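Local structure of SnoaL-like domain-containing protein (Novosphingobium aromaticivorans, 2RFR) at residues 29-37 against 73-83; 37-48 against 60-69. The protein is of unknown function but adopts the NTF2-like (SnoaL-like, cystatin-like) fold, whose cone-shaped pocket in relatives often binds small molecules or houses an active site. All coordinates share one frame; numbering follows the deposited sequence. Where two conformers were deposited one is given.

Interaction 1 of 2, residues 29-37 against 73-83; sequences GPLADSGDA and HRALMADGCAH
Gly29 to Asp33, the last turn of a long helix, runs roughly antiparallel to strand 81-83, with 7.4 Å between axes, and lies nearly perpendicular to helix 73-79. The backbones come nearest at Gly29 and His83, where Gly29 CA is 3.4 Å from His83 O in a CA-H...O contact; the lack of a CB lets them come this near. Asp33 carries the polar part. Its two oxygens hold one residue, His83: OD2 takes the backbone N through its syn lone pair at 2.8 Å, and OD1 takes ring ND1 at 2.7 Å. OD1 lies near the imidazole plane, but the carboxylate is turned 45° to the ring. With CG anti to its carbonyl carbon (chi1 -72°), Asp33 extends to the strand. An alanine here would remove both acceptors and is likely to leave His83 N and ND1 without these mates and the ring freer to turn. Further along, His73 NE2 donates to Ala32 O at 2.8 Å, from above the carbonyl plane; Gly35 N reaches the same oxygen from the opposite face. The Met77 side chain (selenomethionine) bends at its end and lays CE against Gly35 N, 3.6 Å away. Arg74 NH2 bonds Gly35 O at 2.9 Å, somewhat tilted from the carbonyl plane. A water links Asp33 O to Cys81 O. His102 of the second subunit also bonds Asp33 OD2, so this carboxylate joins helix, strand and subunit interface. Gly35, with positive phi, ends the long helix in a Schellman C-cap held by helix 73-79, while the last helical turn before it is pinned to strand 81-83, in an NTF2-like fold.

Interaction 2 of 2, residues 37-48 against 60-69; sequences AEALSELWVEDG and GRAAIAALID
Arg61 reaches straight across to the chain leaving helix 37-41 and grips one oxygen with two nitrogens. NE and NH2 both donate to Trp44 O, at 2.9 and 2.8 Å. The approach is side-on, with that oxygen close to the guanidinium plane and NH2 in the carbonyl plane. The Arg61 chain is extended from CG to NE (chi3 179°), which carries the guanidinium in between Glu42 and Glu46. There it is sandwiched between backbone carbons, Glu42 CA over one face and Glu46 CA over the other. The Glu46 side chain was deposited in two conformers, so its contacts are less certain. In one of them it bends back over the arginine's aliphatic part and places OE1 3.6 Å from Arg61 CD. OE1 then lies well out of the guanidinium plane, so its influence on Arg61 is probably only electrostatic. In the same conformer OE2 is joined to Ala62 N through a water.

Deeper in, Ile64 points CD1 at the face of the Trp44 indole. This CH-pi contact is 3.6 Å from the centroid of the five-membered ring and 11° off its normal. Ile64 CG2, the other branch, meets Leu40 CD2 at 3.6 Å, the two side chains crossing at about a right angle. Leu40 CD1 also packs on Ile68 CD1. At the far end Ala37 CB fits against Ala65 and Ile68. Ser41 CB lies on Arg61 O, while its OG is turned back to Glu38 O.

Backbone bonds complete the join: Gly60 N to Gly48 O and Arg61 N to Glu46 O. Helices 37-41 and 61-69 thus pack 8.0 Å apart at 136°, with Ala37 against Ala65, and Ser41 beside Arg61 and Ala65. The arrangement is a helix pair flanking the sheet of an NTF2-like fold, with an arginine tying the second helix to the turn after the first.

In the fold
Interactions 1 and 2 are neighbouring parts of one region, where two successive pairs of helices meet. Their centres are 14 Å apart and they share Ala37. The chain passes from helix 5-33 to helix 37-41 on one side, and from helix 61-69 to helix 71-79 on the other; interaction 2 is nested within the loop that interaction 1 closes. Arg74 is the main bridge. Besides its part in interaction 1, its NE is 2.9 Å from Ile68 O, probably hydrogen-bonded, and its NH2 makes a salt bridge to Asp69 OD1 at 3.0 Å. His73 CB also packs on Leu67 O at 3.3 Å. Interaction 1 touches the second subunit, whereas interaction 2 lies within one chain. No ligand or active site is established here.

Interaction 1 of 2, residues 29-37 against 73-83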
loop_
_atom_site.group_PDB
_atom_site.type_symbol
_atom_site.label_atom_id
_atom_site.label_comp_id
_atom_site.label_asym_id
_atom_site.label_seq_id
_atom_site.Cartn_x
_atom_site.Cartn_y
_atom_site.Cartn_z
ATOM N N GLY A 29 2.384 8.468 -7.966
ATOM C CA GLY A 29 1.365 7.993 -8.888
ATOM C C GLY A 29 0.250 9.031 -9.095
ATOM O O GLY A 29 -0.093 9.347 -10.225
ATOM N N PRO A 30 -0.321 9.594 -8.014
ATOM C CA PRO A 30 -1.309 10.680 -8.171
ATOM C C PRO A 30 -0.776 11.820 -9.004
ATOM O O PRO A 30 -1.513 12.348 -9.849
ATOM C CB PRO A 30 -1.643 11.034 -6.734
ATOM C CG PRO A 30 -1.464 9.695 -6.007
ATOM C CD PRO A 30 -0.244 9.122 -6.618
ATOM N N LEU A 31 0.464 12.234 -8.780
ATOM C CA LEU A 31 1.019 13.348 -9.574
ATOM C C LEU A 31 1.195 12.971 -11.008
ATOM O O LEU A 31 0.883 13.742 -11.917
ATOM C CB LEU A 31 2.302 13.849 -8.943
ATOM C CG LEU A 31 2.215 14.514 -7.609
ATOM C CD1 LEU A 31 3.583 14.714 -6.966
ATOM C CD2 LEU A 31 1.534 15.829 -7.725
ATOM N N ALA A 32 1.643 11.750 -11.275
ATOM C CA ALA A 32 1.818 11.285 -12.661
ATOM C C ALA A 32 0.494 11.207 -13.358
ATOM O O ALA A 32 0.339 11.641 -14.497
ATOM C CB ALA A 32 2.532 9.929 -12.670
ATOM N N ASP A 33 -0.500 10.634 -12.696
ATOM C CA ASP A 33 -1.801 10.378 -13.322
ATOM C C ASP A 33 -2.595 11.653 -13.561
ATOM O O ASP A 33 -3.434 11.668 -14.430
ATOM C CB ASP A 33 -2.552 9.347 -12.480
ATOM C CG ASP A 33 -1.956 7.982 -12.613
ATOM O OD1 ASP A 33 -1.382 7.691 -13.681
ATOM O OD2 ASP A 33 -2.092 7.183 -11.659
ATOM N N SER A 34 -2.325 12.712 -12.775
ATOM C CA SER A 34 -2.953 14.021 -12.994
ATOM C C SER A 34 -2.127 14.914 -13.888
ATOM O O SER A 34 -2.525 16.016 -14.185
ATOM C CB SER A 34 -3.227 14.680 -11.664
ATOM O OG SER A 34 -2.035 14.973 -10.947
ATOM N N GLY A 35 -0.970 14.446 -14.339
ATOM C CA GLY A 35 -0.132 15.243 -15.210
ATOM C C GLY A 35 0.607 16.391 -14.577
ATOM O O GLY A 35 0.925 17.351 -15.270
ATOM N N ASP A 36 0.831 16.308 -13.284
ATOM C CA ASP A 36 1.467 17.430 -12.581
ATOM C C ASP A 36 2.977 17.244 -12.645
ATOM O O ASP A 36 3.640 16.819 -11.696
ATOM C CB ASP A 36 0.976 17.498 -11.168
ATOM C CG ASP A 36 1.395 18.839 -10.467
ATOM O OD1 ASP A 36 2.364 19.576 -10.919
ATOM O OD2 ASP A 36 0.729 19.152 -9.454
ATOM N N ALA A 37 3.514 17.518 -13.829
ATOM C CA ALA A 37 4.909 17.230 -14.119
ATOM C C ALA A 37 5.893 17.955 -13.215
ATOM O O ALA A 37 6.886 17.379 -12.733
ATOM C CB ALA A 37 5.212 17.610 -15.577
ATOM N N HIS A 73 3.354 9.499 -22.274
ATOM C CA HIS A 73 2.644 9.547 -21.005
ATOM C C HIS A 73 1.276 10.231 -21.198
ATOM O O HIS A 73 0.271 9.797 -20.634
ATOM C CB HIS A 73 3.459 10.275 -19.943
ATOM C CG HIS A 73 2.784 10.276 -18.623
ATOM N ND1 HIS A 73 2.682 9.138 -17.854
ATOM C CD2 HIS A 73 2.116 11.263 -18.001
ATOM C CE1 HIS A 73 1.977 9.471 -16.777
ATOM N NE2 HIS A 73 1.614 10.739 -16.836
ATOM N N ARG A 74 1.265 11.304 -21.978
ATOM C CA ARG A 74 -0.008 12.004 -22.209
ATOM C C ARG A 74 -1.018 11.083 -22.918
ATOM O O ARG A 74 -2.213 11.147 -22.647
ATOM C CB ARG A 74 0.218 13.347 -22.931
ATOM C CG ARG A 74 1.003 14.285 -22.042
ATOM C CD ARG A 74 0.148 14.920 -20.991
ATOM N NE ARG A 74 1.011 15.546 -19.969
ATOM C CZ ARG A 74 0.548 16.293 -18.967
ATOM N NH1 ARG A 74 -0.739 16.500 -18.811
ATOM N NH2 ARG A 74 1.393 16.797 -18.119
ATOM N N ALA A 75 -0.556 10.244 -23.822
ATOM C CA ALA A 75 -1.450 9.314 -24.505
ATOM C C ALA A 75 -1.970 8.271 -23.533
ATOM O O ALA A 75 -3.117 7.873 -23.620
ATOM C CB ALA A 75 -0.695 8.646 -25.709
ATOM N N LEU A 76 -1.137 7.850 -22.622
ATOM C CA LEU A 76 -1.549 6.910 -21.611
ATOM C C LEU A 76 -2.624 7.513 -20.681
ATOM O O LEU A 76 -3.609 6.852 -20.333
ATOM C CB LEU A 76 -0.322 6.454 -20.847
ATOM C CG LEU A 76 -0.471 5.255 -19.969
ATOM C CD1 LEU A 76 -0.902 4.037 -20.749
ATOM C CD2 LEU A 76 0.862 5.027 -19.258
HETATM N N MSE A 77 -2.444 8.776 -20.322
HETATM C CA MSE A 77 -3.436 9.505 -19.532
HETATM C C MSE A 77 -4.755 9.595 -20.295
HETATM O O MSE A 77 -5.814 9.468 -19.691
HETATM C CB MSE A 77 -2.951 10.908 -19.192
HETATM C CG MSE A 77 -1.804 10.990 -18.198
HETATM SE SE MSE A 77 -1.098 12.779 -18.008
HETATM C CE MSE A 77 -2.732 13.663 -17.403
ATOM N N ALA A 78 -4.703 9.843 -21.606
ATOM C CA ALA A 78 -5.936 9.920 -22.416
ATOM C C ALA A 78 -6.643 8.576 -22.504
ATOM O O ALA A 78 -7.882 8.530 -22.507
ATOM C CB ALA A 78 -5.588 10.465 -23.805
ATOM N N ASP A 79 -5.900 7.484 -22.569
ATOM C CA ASP A 79 -6.501 6.165 -22.502
ATOM C C ASP A 79 -7.192 5.907 -21.158
ATOM O O ASP A 79 -8.235 5.246 -21.094
ATOM C CB ASP A 79 -5.411 5.032 -22.671
ATOM C CG ASP A 79 -4.816 4.904 -24.014
ATOM O OD1 ASP A 79 -5.416 5.309 -25.036
ATOM O OD2 ASP A 79 -3.725 4.271 -24.068
ATOM N N GLY A 80 -6.560 6.407 -20.121
ATOM C CA GLY A 80 -6.875 6.083 -18.741
ATOM C C GLY A 80 -5.827 5.182 -18.163
ATOM O O GLY A 80 -5.610 4.064 -18.612
ATOM N N CYS A 81 -5.137 5.698 -17.145
ATOM C CA CYS A 81 -4.070 4.945 -16.518
ATOM C C CYS A 81 -3.999 5.197 -15.032
ATOM O O CYS A 81 -4.368 6.265 -14.550
ATOM C CB CYS A 81 -2.740 5.268 -17.174
ATOM S SG CYS A 81 -2.131 6.957 -17.030
ATOM N N ALA A 82 -3.478 4.226 -14.335
ATOM C CA ALA A 82 -3.125 4.332 -12.921
ATOM C C ALA A 82 -1.715 3.845 -12.743
ATOM O O ALA A 82 -1.391 2.722 -13.102
ATOM C CB ALA A 82 -4.076 3.496 -12.051
ATOM N N HIS A 83 -0.889 4.685 -12.140
ATOM C CA HIS A 83 0.480 4.336 -11.734
ATOM C C HIS A 83 0.382 3.947 -10.287
ATOM O O HIS A 83 0.376 4.801 -9.385
ATOM C CB HIS A 83 1.445 5.496 -11.983
ATOM C CG HIS A 83 1.717 5.681 -13.446
ATOM N ND1 HIS A 83 0.810 6.245 -14.323
ATOM C CD2 HIS A 83 2.768 5.290 -14.202
ATOM C CE1 HIS A 83 1.302 6.180 -15.557
ATOM N NE2 HIS A 83 2.497 5.614 -15.510
HETATM O O HOH W 1 -4.366 9.282 -15.586
HETATM O O HOH W 2 -1.885 18.215 -16.838
#

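Interaction 2 of 2, residues 37-48 against 60-69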
loop_
_atom_site.group_PDB
_atom_site.type_symbol
_atom_site.label_atom_id
_atom_site.label_comp_id
_atom_site.label_asym_id
_atom_site.label_seq_id
_atom_site.Cartn_x
_atom_site.Cartn_y
_atom_site.Cartn_z
ATOM N N ALA A 37 3.514 17.518 -13.829
ATOM C CA ALA A 37 4.909 17.230 -14.119
ATOM C C ALA A 37 5.893 17.955 -13.215
ATOM O O ALA A 37 6.886 17.379 -12.733
ATOM C CB ALA A 37 5.212 17.610 -15.577
ATOM N N GLU A 38 5.633 19.234 -12.981
ATOM C CA GLU A 38 6.521 20.003 -12.115
ATOM C C GLU A 38 6.576 19.439 -10.708
ATOM O O GLU A 38 7.645 19.231 -10.153
ATOM C CB GLU A 38 5.998 21.458 -12.070
ATOM C CG GLU A 38 6.841 22.410 -11.239
ATOM C CD GLU A 38 6.274 23.799 -11.277
ATOM O OE1 GLU A 38 5.355 24.112 -10.473
ATOM O OE2 GLU A 38 6.731 24.547 -12.154
ATOM N N ALA A 39 5.426 19.261 -10.071
ATOM C CA ALA A 39 5.423 18.740 -8.722
ATOM C C ALA A 39 6.008 17.367 -8.632
ATOM O O ALA A 39 6.699 17.033 -7.680
ATOM C CB ALA A 39 4.019 18.806 -8.119
ATOM N N LEU A 40 5.740 16.534 -9.631
ATOM C CA LEU A 40 6.346 15.191 -9.645
ATOM C C LEU A 40 7.877 15.268 -9.679
ATOM O O LEU A 40 8.565 14.594 -8.926
ATOM C CB LEU A 40 5.779 14.379 -10.797
ATOM C CG LEU A 40 6.298 12.975 -10.985
ATOM C CD1 LEU A 40 5.230 12.066 -11.561
ATOM C CD2 LEU A 40 7.582 12.948 -11.892
ATOM N N SER A 41 8.412 16.138 -10.529
ATOM C CA SER A 41 9.856 16.293 -10.616
ATOM C C SER A 41 10.453 16.791 -9.319
ATOM O O SER A 41 11.616 16.434 -8.989
ATOM C CB SER A 41 10.239 17.192 -11.789
ATOM O OG SER A 41 9.991 18.586 -11.519
ATOM N N GLU A 42 9.696 17.585 -8.564
ATOM C CA GLU A 42 10.138 18.123 -7.282
ATOM C C GLU A 42 10.113 17.130 -6.147
ATOM O O GLU A 42 10.600 17.454 -5.055
ATOM C CB GLU A 42 9.342 19.392 -6.965
ATOM C CG GLU A 42 9.634 20.527 -7.957
ATOM C CD GLU A 42 8.671 21.680 -7.922
ATOM O OE1 GLU A 42 7.642 21.617 -7.204
ATOM O OE2 GLU A 42 8.969 22.672 -8.642
ATOM N N LEU A 43 9.662 15.906 -6.377
ATOM C CA LEU A 43 9.924 14.830 -5.434
ATOM C C LEU A 43 11.412 14.478 -5.354
ATOM O O LEU A 43 11.825 13.893 -4.345
ATOM C CB LEU A 43 9.119 13.596 -5.821
ATOM C CG LEU A 43 7.592 13.736 -5.886
ATOM C CD1 LEU A 43 7.005 12.424 -6.451
ATOM C CD2 LEU A 43 6.992 14.046 -4.511
ATOM N N TRP A 44 12.154 14.773 -6.427
ATOM C CA TRP A 44 13.577 14.548 -6.517
ATOM C C TRP A 44 14.374 15.778 -6.191
ATOM O O TRP A 44 13.922 16.905 -6.337
ATOM C CB TRP A 44 13.949 14.151 -7.958
ATOM C CG TRP A 44 13.783 12.676 -8.340
ATOM C CD1 TRP A 44 14.736 11.738 -8.416
ATOM C CD2 TRP A 44 12.532 12.042 -8.777
ATOM N NE1 TRP A 44 14.202 10.571 -8.862
ATOM C CE2 TRP A 44 12.856 10.732 -9.108
ATOM C CE3 TRP A 44 11.223 12.474 -8.965
ATOM C CZ2 TRP A 44 11.911 9.829 -9.590
ATOM C CZ3 TRP A 44 10.278 11.565 -9.432
ATOM C CH2 TRP A 44 10.638 10.266 -9.751
ATOM N N VAL A 45 15.616 15.538 -5.788
ATOM C CA VAL A 45 16.677 16.580 -5.776
ATOM C C VAL A 45 16.838 17.121 -7.183
ATOM O O VAL A 45 16.456 16.498 -8.189
ATOM C CB VAL A 45 17.987 16.055 -5.165
ATOM C CG1 VAL A 45 17.772 15.605 -3.711
ATOM C CG2 VAL A 45 18.635 14.978 -6.021
ATOM N N GLU A 46 17.450 18.305 -7.281
ATOM C CA GLU A 46 17.541 18.969 -8.580
ATOM C C GLU A 46 18.182 18.122 -9.665
ATOM O O GLU A 46 17.727 18.130 -10.798
ATOM C CB GLU A 46 18.351 20.293 -8.469
ATOM C CG GLU A 46 18.672 20.940 -9.844
ATOM C CD GLU A 46 17.444 21.306 -10.682
ATOM O OE1 GLU A 46 16.447 21.764 -10.119
ATOM O OE2 GLU A 46 17.474 21.129 -11.922
ATOM N N ASP A 47 19.252 17.428 -9.305
ATOM C CA ASP A 47 19.954 16.566 -10.246
ATOM C C ASP A 47 19.599 15.075 -10.084
ATOM O O ASP A 47 20.365 14.180 -10.399
ATOM C CB ASP A 47 21.461 16.785 -10.133
ATOM C CG ASP A 47 22.043 16.352 -8.843
ATOM O OD1 ASP A 47 21.290 16.160 -7.873
ATOM O OD2 ASP A 47 23.320 16.327 -8.755
ATOM N N GLY A 48 18.376 14.837 -9.641
ATOM C CA GLY A 48 17.884 13.477 -9.456
ATOM C C GLY A 48 17.761 12.712 -10.757
ATOM O O GLY A 48 17.670 13.286 -11.838
ATOM N N GLY A 60 17.941 15.095 -13.907
ATOM C CA GLY A 60 17.554 16.428 -13.554
ATOM C C GLY A 60 16.043 16.630 -13.603
ATOM O O GLY A 60 15.324 15.956 -14.328
ATOM N N ARG A 61 15.576 17.614 -12.855
ATOM C CA ARG A 61 14.154 17.821 -12.711
ATOM C C ARG A 61 13.496 18.102 -14.066
ATOM O O ARG A 61 12.383 17.639 -14.303
ATOM C CB ARG A 61 13.834 18.936 -11.710
ATOM C CG ARG A 61 14.023 18.522 -10.312
ATOM C CD ARG A 61 13.626 19.652 -9.356
ATOM N NE ARG A 61 13.790 19.251 -7.982
ATOM C CZ ARG A 61 13.740 20.090 -6.989
ATOM N NH1 ARG A 61 13.470 21.387 -7.210
ATOM N NH2 ARG A 61 13.955 19.638 -5.769
ATOM N N ALA A 62 14.133 18.883 -14.949
ATOM C CA ALA A 62 13.501 19.211 -16.210
ATOM C C ALA A 62 13.247 17.941 -17.005
ATOM O O ALA A 62 12.164 17.763 -17.591
ATOM C CB ALA A 62 14.348 20.219 -17.047
ATOM N N ALA A 63 14.197 17.007 -17.022
ATOM C CA ALA A 63 14.074 15.783 -17.780
ATOM C C ALA A 63 12.982 14.874 -17.174
ATOM O O ALA A 63 12.260 14.192 -17.888
ATOM C CB ALA A 63 15.404 15.069 -17.889
ATOM N N ILE A 64 12.910 14.848 -15.854
ATOM C CA ILE A 64 11.904 14.027 -15.175
ATOM C C ILE A 64 10.539 14.621 -15.474
ATOM O O ILE A 64 9.612 13.898 -15.835
ATOM C CB ILE A 64 12.195 13.907 -13.677
ATOM C CG1 ILE A 64 13.500 13.120 -13.405
ATOM C CG2 ILE A 64 10.961 13.250 -12.961
ATOM C CD1 ILE A 64 13.999 13.120 -11.980
ATOM N N ALA A 65 10.360 15.941 -15.385
ATOM C CA ALA A 65 9.090 16.587 -15.753
ATOM C C ALA A 65 8.722 16.290 -17.205
ATOM O O ALA A 65 7.564 16.092 -17.517
ATOM C CB ALA A 65 9.138 18.087 -15.482
ATOM N N ALA A 66 9.722 16.275 -18.100
ATOM C CA ALA A 66 9.500 16.054 -19.510
ATOM C C ALA A 66 8.945 14.643 -19.752
ATOM O O ALA A 66 8.209 14.447 -20.731
ATOM C CB ALA A 66 10.777 16.258 -20.300
ATOM N N LEU A 67 9.184 13.636 -18.891
ATOM C CA LEU A 67 8.581 12.324 -19.020
ATOM C C LEU A 67 7.054 12.481 -18.899
ATOM O O LEU A 67 6.312 11.878 -19.645
ATOM C CB LEU A 67 9.081 11.357 -17.947
ATOM C CG LEU A 67 10.537 11.011 -17.916
ATOM C CD1 LEU A 67 10.884 10.171 -16.669
ATOM C CD2 LEU A 67 10.868 10.280 -19.177
ATOM N N ILE A 68 6.573 13.288 -17.947
ATOM C CA ILE A 68 5.116 13.436 -17.695
ATOM C C ILE A 68 4.458 14.312 -18.735
ATOM O O ILE A 68 3.333 14.102 -19.125
ATOM C CB ILE A 68 4.959 13.969 -16.270
ATOM C CG1 ILE A 68 5.630 13.050 -15.222
ATOM C CG2 ILE A 68 3.475 14.170 -15.920
ATOM C CD1 ILE A 68 5.199 11.581 -15.294
ATOM N N ASP A 69 5.193 15.302 -19.213
ATOM C CA ASP A 69 4.716 16.138 -20.297
ATOM C C ASP A 69 4.831 15.519 -21.675
ATOM O O ASP A 69 4.284 16.056 -22.656
ATOM C CB ASP A 69 5.460 17.445 -20.279
ATOM C CG ASP A 69 5.087 18.358 -19.104
ATOM O OD1 ASP A 69 3.948 18.236 -18.609
ATOM O OD2 ASP A 69 5.899 19.254 -18.724
HETATM O O HOH W 3 16.445 20.625 -14.297
#